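Imine reductase (Bacillus cereus, PDB 4D3D) catalyses the NADPH-dependent, S-selective reduction of imines such as 2-methylpyrroline. Local coordinates at residues T25-G30 against E79-S84. Sequence-based numbering, arbitrary orientation.
Sequences TVIGLG and ELVILS
The peptide groups of Thr25 and Ile27 meet those of Leu80, Ile82 and Ser84 through backbone hydrogen bonds. Thr25 N donates to Leu80 O at 3.1 Å, in the plane of that carbonyl. Thr25 O receives Ile82 N at 2.8 Å. Ile27 N then binds Ile82 O, and Ser84 N binds Ile27 O at 2.9 Å. The last bond is more bent, with 146° at the hydrogen. Thr25, Ile27, Val81 and Leu83 point to one face of the sheet, Val26 and Ile82 to the other. Ile27 CD1 reaches back to Val81 CG1 at 3.6 Å. This follows from its chi1 of -72°, which puts CG1 beside the backbone N, with the chain then extended. Leu83 runs next to Ile27 on that face, its CD2 3.9 Å from Ile27 CB.

The two strands are parallel neighbours in the centre of a Rossmann-type dinucleotide-binding domain. Strand 23-27 is its first strand and runs into a GxGxxG-like turn with Gly28 and Gly30, consistent with NADPH binding. Gly30 is the N-cap of helix 31-42.

On the opposite face, Val26 CG2 packs loosely on Ile82 CB at 4.3 Å. Ile82 also touches Leu167 of helix 157-170. Thr25 OG1 is hydrogen-bonded to Asn78 OD1 and to Ala74 O, by the end of helix 71-77. At the turn, Gly28 CA makes a CA-H...O contact of 3.3 Å with Ser84 O. Ser84 has two modelled conformers; in one, OG donates to Gly28 O at 2.8 Å, tilted 23° from the carbonyl plane, so this bond may not be present throughout.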
loop_
_atom_site.group_PDB
_atom_site.type_symbol
_atom_site.label_atom_id
_atom_site.label_comp_id
_atom_site.label_asym_id
_atom_site.label_seq_id
_atom_site.Cartn_x
_atom_site.Cartn_y
_atom_site.Cartn_z
ATOM N N THR B 25 -0.392 -15.602 36.196
ATOM C CA THR B 25 0.975 -15.122 36.379
ATOM C C THR B 25 1.369 -14.277 35.169
ATOM O O THR B 25 1.091 -14.667 34.005
ATOM C CB THR B 25 1.947 -16.313 36.532
ATOM O OG1 THR B 25 1.687 -16.981 37.765
ATOM C CG2 THR B 25 3.396 -15.856 36.489
ATOM N N VAL B 26 2.052 -13.150 35.399
ATOM C CA VAL B 26 2.603 -12.299 34.324
ATOM C C VAL B 26 4.095 -12.227 34.562
ATOM O O VAL B 26 4.550 -11.777 35.627
ATOM C CB VAL B 26 1.976 -10.897 34.297
ATOM C CG1 VAL B 26 2.644 -10.024 33.270
ATOM C CG2 VAL B 26 0.482 -11.012 34.053
ATOM N N ILE B 27 4.855 -12.687 33.573
ATOM C CA ILE B 27 6.272 -12.628 33.582
ATOM C C ILE B 27 6.716 -11.648 32.529
ATOM O O ILE B 27 6.389 -11.739 31.339
ATOM C CB ILE B 27 6.929 -13.998 33.329
ATOM C CG1 ILE B 27 6.784 -14.946 34.521
ATOM C CG2 ILE B 27 8.427 -13.811 33.008
ATOM C CD1 ILE B 27 7.136 -16.368 34.272
ATOM N N GLY B 28 7.466 -10.636 32.950
ATOM C CA GLY B 28 7.877 -9.549 32.059
ATOM C C GLY B 28 7.046 -8.290 32.299
ATOM O O GLY B 28 5.828 -8.268 32.081
ATOM N N LEU B 29 7.692 -7.249 32.834
ATOM C CA LEU B 29 6.942 -6.070 33.355
ATOM C C LEU B 29 7.388 -4.803 32.637
ATOM O O LEU B 29 7.548 -3.749 33.272
ATOM C CB LEU B 29 7.095 -5.976 34.873
ATOM C CG LEU B 29 6.541 -7.200 35.637
ATOM C CD1 LEU B 29 6.873 -7.162 37.130
ATOM C CD2 LEU B 29 5.015 -7.328 35.433
ATOM N N GLY B 30 7.550 -4.892 31.308
ATOM C CA GLY B 30 7.557 -3.700 30.470
ATOM C C GLY B 30 6.188 -3.065 30.490
ATOM O O GLY B 30 5.301 -3.502 31.223
ATOM N N GLU B 79 -1.365 -22.100 36.549
ATOM C CA GLU B 79 -1.313 -22.857 35.289
ATOM C C GLU B 79 -1.036 -21.951 34.097
ATOM O O GLU B 79 -0.215 -22.270 33.257
ATOM C CB GLU B 79 -2.674 -23.516 35.058
ATOM C CG GLU B 79 -2.830 -24.227 33.731
ATOM C CD GLU B 79 -4.235 -24.888 33.653
ATOM O OE1 GLU B 79 -5.263 -24.210 33.887
ATOM O OE2 GLU B 79 -4.261 -26.105 33.477
ATOM N N LEU B 80 -1.708 -20.801 34.086
ATOM C CA LEU B 80 -1.565 -19.837 32.975
ATOM C C LEU B 80 -0.510 -18.759 33.266
ATOM O O LEU B 80 -0.601 -18.057 34.313
ATOM C CB LEU B 80 -2.922 -19.202 32.708
ATOM C CG LEU B 80 -2.959 -18.283 31.488
ATOM C CD1 LEU B 80 -2.716 -19.050 30.221
ATOM C CD2 LEU B 80 -4.283 -17.524 31.406
ATOM N N VAL B 81 0.473 -18.652 32.338
ATOM C CA VAL B 81 1.637 -17.762 32.490
ATOM C C VAL B 81 1.687 -16.902 31.241
ATOM O O VAL B 81 1.936 -17.411 30.162
ATOM C CB VAL B 81 2.905 -18.615 32.613
ATOM C CG1 VAL B 81 4.117 -17.701 32.714
ATOM C CG2 VAL B 81 2.781 -19.617 33.762
ATOM N N ILE B 82 1.438 -15.599 31.401
ATOM C CA ILE B 82 1.612 -14.650 30.295
ATOM C C ILE B 82 3.083 -14.211 30.181
ATOM O O ILE B 82 3.631 -13.717 31.151
ATOM C CB ILE B 82 0.721 -13.414 30.499
ATOM C CG1 ILE B 82 -0.759 -13.737 30.752
ATOM C CG2 ILE B 82 0.899 -12.424 29.334
ATOM C CD1 ILE B 82 -1.400 -14.672 29.839
ATOM N N LEU B 83 3.729 -14.436 29.043
ATOM C CA LEU B 83 5.094 -14.025 28.867
ATOM C C LEU B 83 5.080 -12.738 28.026
ATOM O O LEU B 83 4.937 -12.779 26.810
ATOM C CB LEU B 83 5.873 -15.103 28.162
ATOM C CG LEU B 83 5.959 -16.442 28.896
ATOM C CD1 LEU B 83 6.735 -17.406 28.063
ATOM C CD2 LEU B 83 6.729 -16.260 30.183
ATOM N N SER B 84 5.168 -11.610 28.692
ATOM C CA SER B 84 5.224 -10.323 28.027
ATOM C C SER B 84 6.704 -9.889 28.044
ATOM O O SER B 84 7.114 -9.052 28.842
ATOM C CB SER B 84 4.260 -9.376 28.765
ATOM O OG SER B 84 4.211 -9.570 30.198
#